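Local coordinates for protein Cyclase/dehydrase (Mycobacterium smegmatis str. MC2 155, PDB 5Z8O) that is of unknown function but, as a START-superfamily protein of the polyketide cyclase/dehydrase family, probably binds a lipid or other hydrophobic ligand, at residues 26-31 with 136-140; 62-67 with 78-84; 90-94 with 105-109. All blocks are in the same frame, centred on the assembly; numbering follows the deposited sequence.

Contact 1 (26-31 with 136-140); sequences AYPQWN and ALEGR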
loop_
_atom_site.group_PDB
_atom_site.type_symbol
_atom_site.label_atom_id
_atom_site.label_comp_id
_atom_site.label_asym_id
_atom_site.label_seq_id
_atom_site.Cartn_x
_atom_site.Cartn_y
_atom_site.Cartn_z
ATOM N N ALA B 26 9.952 11.348 -5.921
ATOM C CA ALA B 26 11.009 12.186 -5.372
ATOM C C ALA B 26 10.615 12.864 -4.065
ATOM O O ALA B 26 11.455 13.541 -3.461
ATOM C CB ALA B 26 11.435 13.251 -6.390
ATOM N N TYR B 27 9.370 12.696 -3.616
ATOM C CA TYR B 27 8.941 13.283 -2.347
ATOM C C TYR B 27 9.872 12.988 -1.175
ATOM O O TYR B 27 10.149 13.921 -0.402
ATOM C CB TYR B 27 7.518 12.820 -1.990
ATOM C CG TYR B 27 6.404 13.555 -2.705
ATOM C CD1 TYR B 27 6.676 14.481 -3.702
ATOM C CD2 TYR B 27 5.077 13.344 -2.351
ATOM C CE1 TYR B 27 5.655 15.158 -4.348
ATOM C CE2 TYR B 27 4.050 14.018 -2.984
ATOM C CZ TYR B 27 4.345 14.925 -3.981
ATOM O OH TYR B 27 3.320 15.595 -4.610
ATOM N N PRO B 28 10.371 11.763 -0.966
ATOM C CA PRO B 28 11.227 11.524 0.207
ATOM C C PRO B 28 12.507 12.340 0.219
ATOM O O PRO B 28 13.063 12.561 1.300
ATOM C CB PRO B 28 11.528 10.019 0.123
ATOM C CG PRO B 28 10.425 9.451 -0.703
ATOM C CD PRO B 28 10.121 10.513 -1.711
ATOM N N GLN B 29 12.975 12.818 -0.939
ATOM C CA GLN B 29 14.230 13.565 -0.998
ATOM C C GLN B 29 14.135 14.918 -0.302
ATOM O O GLN B 29 15.148 15.427 0.193
ATOM C CB GLN B 29 14.660 13.765 -2.452
ATOM C CG GLN B 29 14.942 12.478 -3.203
ATOM C CD GLN B 29 15.170 12.717 -4.684
ATOM O OE1 GLN B 29 15.510 13.825 -5.102
ATOM N NE2 GLN B 29 14.975 11.677 -5.489
ATOM N N TRP B 30 12.945 15.513 -0.247
ATOM C CA TRP B 30 12.784 16.852 0.306
ATOM C C TRP B 30 11.758 16.921 1.430
ATOM O O TRP B 30 11.510 18.014 1.953
ATOM C CB TRP B 30 12.449 17.859 -0.810
ATOM C CG TRP B 30 11.272 17.517 -1.684
ATOM C CD1 TRP B 30 11.272 16.681 -2.764
ATOM C CD2 TRP B 30 9.943 18.052 -1.594
ATOM N NE1 TRP B 30 10.021 16.635 -3.331
ATOM C CE2 TRP B 30 9.186 17.469 -2.633
ATOM C CE3 TRP B 30 9.315 18.952 -0.727
ATOM C CZ2 TRP B 30 7.835 17.758 -2.827
ATOM C CZ3 TRP B 30 7.972 19.239 -0.922
ATOM C CH2 TRP B 30 7.248 18.643 -1.965
ATOM N N ASN B 31 11.134 15.805 1.791
ATOM C CA ASN B 31 10.250 15.727 2.957
ATOM C C ASN B 31 10.867 14.788 3.987
ATOM O O ASN B 31 10.935 13.567 3.741
ATOM C CB ASN B 31 8.855 15.253 2.556
ATOM C CG ASN B 31 8.140 16.246 1.666
ATOM O OD1 ASN B 31 8.152 16.120 0.440
ATOM N ND2 ASN B 31 7.521 17.249 2.277
ATOM N N ALA B 136 8.732 22.966 3.279
ATOM C CA ALA B 136 9.534 21.947 2.608
ATOM C C ALA B 136 9.589 22.192 1.106
ATOM O O ALA B 136 10.648 22.038 0.484
ATOM C CB ALA B 136 8.979 20.556 2.916
ATOM N N LEU B 137 8.466 22.596 0.506
ATOM C CA LEU B 137 8.474 22.899 -0.920
ATOM C C LEU B 137 9.346 24.114 -1.217
ATOM O O LEU B 137 10.064 24.138 -2.223
ATOM C CB LEU B 137 7.048 23.116 -1.425
ATOM C CG LEU B 137 6.956 23.522 -2.896
ATOM C CD1 LEU B 137 7.519 22.424 -3.776
ATOM C CD2 LEU B 137 5.527 23.819 -3.279
ATOM N N GLU B 138 9.292 25.133 -0.354
ATOM C CA GLU B 138 10.194 26.276 -0.483
ATOM C C GLU B 138 11.647 25.824 -0.542
ATOM O O GLU B 138 12.422 26.287 -1.386
ATOM C CB GLU B 138 9.982 27.250 0.678
ATOM C CG GLU B 138 8.635 27.945 0.664
ATOM C CD GLU B 138 8.509 28.996 1.748
ATOM O OE1 GLU B 138 9.361 29.018 2.663
ATOM O OE2 GLU B 138 7.549 29.792 1.691
ATOM N N GLY B 139 12.036 24.919 0.358
ATOM C CA GLY B 139 13.397 24.408 0.334
ATOM C C GLY B 139 13.716 23.658 -0.944
ATOM O O GLY B 139 14.802 23.812 -1.510
ATOM N N ARG B 140 12.775 22.836 -1.417
ATOM C CA ARG B 140 12.986 22.106 -2.663
ATOM C C ARG B 140 13.097 23.050 -3.855
ATOM O O ARG B 140 13.866 22.784 -4.786
ATOM C CB ARG B 140 11.853 21.099 -2.870
ATOM C CG ARG B 140 11.986 20.234 -4.108
ATOM C CD ARG B 140 13.263 19.415 -4.063
ATOM N NE ARG B 140 13.223 18.286 -4.987
ATOM C CZ ARG B 140 14.146 17.332 -5.038
ATOM N NH1 ARG B 140 15.192 17.379 -4.223
ATOM N NH2 ARG B 140 14.029 16.335 -5.905
HETATM O O HOH W 1 12.811 20.950 1.361
#

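Contact 2 (62-67 with 78-84); sequences GVFITA and TMLQQGD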
loop_
_atom_site.group_PDB
_atom_site.type_symbol
_atom_site.label_atom_id
_atom_site.label_comp_id
_atom_site.label_asym_id
_atom_site.label_seq_id
_atom_site.Cartn_x
_atom_site.Cartn_y
_atom_site.Cartn_z
ATOM N N GLY B 62 4.018 4.701 8.994
ATOM C CA GLY B 62 2.636 4.721 8.553
ATOM C C GLY B 62 2.613 4.633 7.043
ATOM O O GLY B 62 3.486 5.168 6.357
ATOM N N VAL B 63 1.581 3.968 6.525
ATOM C CA VAL B 63 1.480 3.663 5.102
ATOM C C VAL B 63 0.142 4.164 4.584
ATOM O O VAL B 63 -0.905 3.886 5.182
ATOM C CB VAL B 63 1.640 2.155 4.831
ATOM C CG1 VAL B 63 1.398 1.850 3.363
ATOM C CG2 VAL B 63 3.027 1.693 5.247
ATOM N N PHE B 64 0.180 4.917 3.489
ATOM C CA PHE B 64 -1.014 5.475 2.875
ATOM C C PHE B 64 -1.099 5.009 1.428
ATOM O O PHE B 64 -0.113 5.092 0.688
ATOM C CB PHE B 64 -0.967 6.997 2.974
ATOM C CG PHE B 64 -0.848 7.480 4.385
ATOM C CD1 PHE B 64 -1.955 7.529 5.216
ATOM C CD2 PHE B 64 0.388 7.835 4.900
ATOM C CE1 PHE B 64 -1.835 7.951 6.525
ATOM C CE2 PHE B 64 0.514 8.257 6.208
ATOM C CZ PHE B 64 -0.599 8.316 7.022
ATOM N N ILE B 65 -2.274 4.527 1.028
ATOM C CA ILE B 65 -2.555 4.164 -0.356
ATOM C C ILE B 65 -3.590 5.139 -0.895
ATOM O O ILE B 65 -4.729 5.174 -0.415
ATOM C CB ILE B 65 -3.054 2.718 -0.475
ATOM C CG1 ILE B 65 -2.090 1.765 0.238
ATOM C CG2 ILE B 65 -3.223 2.341 -1.941
ATOM C CD1 ILE B 65 -2.787 0.717 1.062
ATOM N N THR B 66 -3.201 5.920 -1.902
ATOM C CA THR B 66 -3.989 7.062 -2.348
ATOM C C THR B 66 -4.195 7.009 -3.854
ATOM O O THR B 66 -3.287 6.638 -4.602
ATOM C CB THR B 66 -3.319 8.396 -1.973
ATOM O OG1 THR B 66 -2.343 8.736 -2.963
ATOM C CG2 THR B 66 -2.634 8.298 -0.620
ATOM N N ALA B 67 -5.394 7.385 -4.289
ATOM C CA ALA B 67 -5.683 7.558 -5.701
ATOM C C ALA B 67 -5.355 8.986 -6.122
ATOM O O ALA B 67 -5.517 9.935 -5.348
ATOM C CB ALA B 67 -7.150 7.247 -6.001
ATOM N N THR B 78 -5.598 14.250 -4.751
ATOM C CA THR B 78 -5.353 12.926 -4.203
ATOM C C THR B 78 -6.430 12.574 -3.186
ATOM O O THR B 78 -6.905 13.438 -2.440
ATOM C CB THR B 78 -3.969 12.838 -3.547
ATOM O OG1 THR B 78 -3.880 13.785 -2.473
ATOM C CG2 THR B 78 -2.872 13.113 -4.569
ATOM N N MET B 79 -6.815 11.301 -3.171
ATOM C CA MET B 79 -7.845 10.794 -2.274
ATOM C C MET B 79 -7.335 9.511 -1.646
ATOM O O MET B 79 -7.106 8.525 -2.354
ATOM C CB MET B 79 -9.159 10.532 -3.017
ATOM C CG MET B 79 -9.758 11.757 -3.671
ATOM S SD MET B 79 -11.307 11.397 -4.519
ATOM C CE MET B 79 -12.358 10.969 -3.132
ATOM N N LEU B 80 -7.152 9.526 -0.328
ATOM C CA LEU B 80 -6.730 8.330 0.382
ATOM C C LEU B 80 -7.746 7.214 0.179
ATOM O O LEU B 80 -8.949 7.413 0.355
ATOM C CB LEU B 80 -6.567 8.628 1.872
ATOM C CG LEU B 80 -6.100 7.452 2.734
ATOM C CD1 LEU B 80 -4.668 7.076 2.385
ATOM C CD2 LEU B 80 -6.232 7.766 4.215
ATOM N N GLN B 81 -7.257 6.042 -0.218
ATOM C CA GLN B 81 -8.105 4.864 -0.324
ATOM C C GLN B 81 -8.082 4.052 0.962
ATOM O O GLN B 81 -9.127 3.568 1.409
ATOM C CB GLN B 81 -7.661 3.997 -1.504
ATOM C CG GLN B 81 -7.855 4.665 -2.856
ATOM C CD GLN B 81 -7.173 3.914 -3.971
ATOM O OE1 GLN B 81 -6.041 3.458 -3.822
ATOM N NE2 GLN B 81 -7.853 3.788 -5.106
ATOM N N GLN B 82 -6.901 3.881 1.551
ATOM C CA GLN B 82 -6.763 3.216 2.840
ATOM C C GLN B 82 -5.433 3.655 3.430
ATOM O O GLN B 82 -4.425 3.692 2.720
ATOM C CB GLN B 82 -6.824 1.684 2.701
ATOM C CG GLN B 82 -6.871 0.904 4.029
ATOM C CD GLN B 82 -5.559 0.901 4.803
ATOM O OE1 GLN B 82 -4.483 1.073 4.234
ATOM N NE2 GLN B 82 -5.651 0.723 6.117
ATOM N N GLY B 83 -5.438 4.013 4.706
ATOM C CA GLY B 83 -4.206 4.410 5.356
ATOM C C GLY B 83 -4.308 4.221 6.849
ATOM O O GLY B 83 -5.400 4.076 7.407
ATOM N N ASP B 84 -3.146 4.210 7.496
ATOM C CA ASP B 84 -3.120 4.216 8.948
ATOM C C ASP B 84 -3.672 5.539 9.461
ATOM O O ASP B 84 -3.440 6.595 8.864
ATOM C CB ASP B 84 -1.697 4.000 9.469
ATOM C CG ASP B 84 -1.149 2.628 9.129
ATOM O OD1 ASP B 84 -1.621 1.634 9.727
ATOM O OD2 ASP B 84 -0.238 2.541 8.277
#

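Contact 3 (90-94 with 105-109); sequences EQRFS and LQVDL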
loop_
_atom_site.group_PDB
_atom_site.type_symbol
_atom_site.label_atom_id
_atom_site.label_comp_id
_atom_site.label_asym_id
_atom_site.label_seq_id
_atom_site.Cartn_x
_atom_site.Cartn_y
_atom_site.Cartn_z
ATOM N N GLU B 90 -8.276 14.041 1.542
ATOM C CA GLU B 90 -8.422 14.571 0.194
ATOM C C GLU B 90 -7.623 15.862 0.093
ATOM O O GLU B 90 -7.869 16.805 0.853
ATOM C CB GLU B 90 -9.895 14.805 -0.130
ATOM C CG GLU B 90 -10.715 13.522 -0.130
ATOM C CD GLU B 90 -12.179 13.768 -0.431
ATOM O OE1 GLU B 90 -12.552 14.944 -0.623
ATOM O OE2 GLU B 90 -12.957 12.791 -0.448
ATOM N N GLN B 91 -6.650 15.890 -0.818
ATOM C CA GLN B 91 -5.737 17.020 -0.950
ATOM C C GLN B 91 -5.694 17.482 -2.398
ATOM O O GLN B 91 -5.492 16.671 -3.306
ATOM C CB GLN B 91 -4.332 16.653 -0.466
ATOM C CG GLN B 91 -3.367 17.826 -0.472
ATOM C CD GLN B 91 -2.129 17.567 0.355
ATOM O OE1 GLN B 91 -1.864 18.272 1.327
ATOM N NE2 GLN B 91 -1.359 16.558 -0.031
ATOM N N ARG B 92 -5.893 18.783 -2.615
ATOM C CA ARG B 92 -5.914 19.365 -3.951
ATOM C C ARG B 92 -4.819 20.415 -4.074
ATOM O O ARG B 92 -4.744 21.333 -3.251
ATOM C CB ARG B 92 -7.288 19.981 -4.248
ATOM C CG ARG B 92 -7.456 20.512 -5.656
ATOM C CD ARG B 92 -8.808 21.195 -5.812
ATOM N NE ARG B 92 -9.890 20.322 -5.363
ATOM C CZ ARG B 92 -10.548 19.471 -6.145
ATOM N NH1 ARG B 92 -10.240 19.370 -7.431
ATOM N NH2 ARG B 92 -11.515 18.719 -5.639
ATOM N N PHE B 93 -3.965 20.271 -5.090
ATOM C CA PHE B 93 -2.964 21.274 -5.444
ATOM C C PHE B 93 -3.402 22.011 -6.701
ATOM O O PHE B 93 -3.730 21.376 -7.706
ATOM C CB PHE B 93 -1.589 20.646 -5.692
ATOM C CG PHE B 93 -1.027 19.908 -4.518
ATOM C CD1 PHE B 93 -1.244 18.549 -4.365
ATOM C CD2 PHE B 93 -0.255 20.570 -3.576
ATOM C CE1 PHE B 93 -0.712 17.865 -3.288
ATOM C CE2 PHE B 93 0.277 19.893 -2.497
ATOM C CZ PHE B 93 0.049 18.539 -2.353
ATOM N N SER B 94 -3.391 23.345 -6.649
ATOM C CA SER B 94 -3.691 24.190 -7.802
ATOM C C SER B 94 -2.527 25.147 -8.037
ATOM O O SER B 94 -2.123 25.872 -7.120
ATOM C CB SER B 94 -4.995 24.959 -7.594
ATOM O OG SER B 94 -6.084 24.062 -7.445
ATOM N N LEU B 105 0.665 28.766 -5.337
ATOM C CA LEU B 105 0.278 27.402 -5.000
ATOM C C LEU B 105 -0.892 27.424 -4.025
ATOM O O LEU B 105 -0.793 28.010 -2.941
ATOM C CB LEU B 105 1.449 26.628 -4.398
ATOM C CG LEU B 105 1.060 25.219 -3.939
ATOM C CD1 LEU B 105 0.758 24.304 -5.123
ATOM C CD2 LEU B 105 2.130 24.624 -3.048
ATOM N N GLN B 106 -1.997 26.794 -4.414
ATOM C CA GLN B 106 -3.185 26.677 -3.578
ATOM C C GLN B 106 -3.352 25.220 -3.170
ATOM O O GLN B 106 -3.477 24.345 -4.032
ATOM C CB GLN B 106 -4.427 27.168 -4.324
ATOM C CG GLN B 106 -5.731 26.896 -3.598
ATOM C CD GLN B 106 -5.798 27.600 -2.266
ATOM O OE1 GLN B 106 -5.305 28.717 -2.123
ATOM N NE2 GLN B 106 -6.399 26.947 -1.277
ATOM N N VAL B 107 -3.340 24.955 -1.865
ATOM C CA VAL B 107 -3.470 23.597 -1.339
ATOM C C VAL B 107 -4.679 23.551 -0.416
ATOM O O VAL B 107 -4.770 24.336 0.537
ATOM C CB VAL B 107 -2.202 23.138 -0.602
ATOM C CG1 VAL B 107 -2.273 21.642 -0.318
ATOM C CG2 VAL B 107 -0.965 23.464 -1.419
ATOM N N ASP B 108 -5.605 22.637 -0.699
ATOM C CA ASP B 108 -6.716 22.328 0.191
ATOM C C ASP B 108 -6.526 20.927 0.754
ATOM O O ASP B 108 -6.168 20.003 0.021
ATOM C CB ASP B 108 -8.060 22.409 -0.536
ATOM C CG ASP B 108 -8.340 23.785 -1.090
ATOM O OD1 ASP B 108 -9.078 23.874 -2.091
ATOM O OD2 ASP B 108 -7.826 24.776 -0.531
ATOM N N LEU B 109 -6.774 20.764 2.052
ATOM C CA LEU B 109 -6.618 19.471 2.705
ATOM C C LEU B 109 -7.830 19.192 3.580
ATOM O O LEU B 109 -8.158 19.987 4.467
ATOM C CB LEU B 109 -5.331 19.429 3.531
ATOM C CG LEU B 109 -5.107 18.151 4.335
ATOM C CD1 LEU B 109 -4.801 16.978 3.398
ATOM C CD2 LEU B 109 -3.990 18.350 5.346
HETATM O O HOH W 2 -10.721 20.929 -2.600
HETATM O O HOH W 3 -6.381 23.573 -4.801
#

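Contact 1 (26-31 with 136-140)
W30 receives the side chain of R140 across one face of its indole. The aliphatic part of R140 crosses the indole at about a right angle: R140 CG sits 3.8 Å from the centroid of the W30 five-membered ring and 14° off its normal, a CH-pi contact. With R140 CG anti to the backbone N and the chain bent at chi2 (60°), the guanidinium travels on past the pyrrole side, its plane 20° from the indole plane and R140 NE 3.4 Å from W30 CD1. Apolar packing continues at the far end of the indole, where W30 CE3 lies 4.0 Å from A136 CB and W30 CZ3 reaches L137 CB; I20 of helix 14-22 also touches W30, L137 and R140.

Among the polar links, R140 NH2 donates to Q29 OE1 at 3.0 Å, meeting that oxygen from above the amide plane, while R140 NH1 bonds to Q143. A water bridges the backbones, giving one hydrogen to A136 O at 2.6 Å and the other, over a longer distance, to W30 O. The R140-W30 contact ties helix 27-30 to the long C-terminal helix 119-144 of this helix-grip (Bet v 1-like) fold.

Contact 2 (62-67 with 78-84)
The ring of F64 meets L80 and G83 unequally: L80 CD1 lies at its edge, near the ring plane, while G83 CA approaches obliquely, 3.8 Å from F64 CD1. F64 CG stands anti to the carbonyl carbon (chi1 -58°), which carries the ring toward G83. That glycine brings no side chain to the place where the ring leans over the partner strand, and F64 CE1 reaches on to the carbonyl of D84. L80 CD1 also packs on F64 CB at 3.7 Å and on T66 CG2, so one methyl fills the corner between two neighbours on the same face of the sheet. Among the other flat groups, Q81 crosses I65 at about a right angle, its OE1 close to I65 CG2 and its NE2 3.6 Å from A67 CB; that OE1 accepts from Q50. The Q82 amide oxygen touches I65 CD1 and takes a hydrogen bond from R52 of the second subunit.

The carboxylate of D84 is used at one oxygen twice. Its OD2 receives V63 N at 2.9 Å through the anti lone pair, and the same atom forms a salt bridge to R52 of the second subunit, which would probably favour the ionised acid. D84 N returns a bond to V63 O, and R52 of that subunit also donates to V63 O.

Further along, I65 O is gripped by two donors, Q81 N at 2.7 Å and Q82 N at 3.2 Å, both in its carbonyl plane, and I65 N bonds back to Q82 O. Beyond, A67 and M79 form a regular hydrogen-bonded pair. V63 and I65 pack on their own counterparts across the dimer. Two residues, Q81 and Q82, facing one, I65, make a classic beta bulge in an antiparallel hairpin, here placed at the subunit interface.

Contact 3 (90-94 with 105-109)
Q91 runs out from its strand across V107 and L109. Its CB lies 3.9 Å from L109 CD1, and CG, set anti to the backbone N (chi1 -175°), moves over the neighbouring strand to 3.6 Å from D108 O. The amide carbon then comes between the two aliphatic side chains, and OE1 ends 3.8 Å from both V107 CG1 and L109 CD1. On the same face F93 lies side by side with V107, its CD2 3.7 Å from V107 CG2, while L105 CD1 stands at the ring edge. L130 of helix 119-144 touches both Q91 and V107.

The other face is polar. Water links R92 NE to D108 OD1, the second leg being weak, and another water joins the S94 hydroxyl to Q106 O. Q106 NE2 donates to D108 OD2 at 2.7 Å, on the syn side but out of the carboxylate plane; that oxygen is also bonded to S5, and R92 has Q75 and the ring of F77 as further partners.

Paired backbone bonds between R92 and D108, and between S94 and Q106, hold the register. It is a regular antiparallel hairpin, with one face turned to the long helix as in the helix-grip fold.

In the fold
Contacts 2 and 3, hairpins of one antiparallel sheet, adjoin at strands 75-83 and 86-97, where T78 N lies 2.8 Å from Q91 O, probably a hydrogen bond. All three are partly buried, contact 3 about 7 Å and contacts 1 and 2 about 11 and 12 Å from the chain centre, measured from their own centres. Contact 3 is regular, mainly apolar toward helix 119-144, polar and partly water-bridged on the other face. Contact 2 is bulged and spends its polar groups partly on the second subunit, which touches neither other. Contact 1 encloses both hairpins along the chain, joins helices by a CH-pi contact, one side-chain hydrogen bond and a bridging water, and meets contact 3 at L137 and L105.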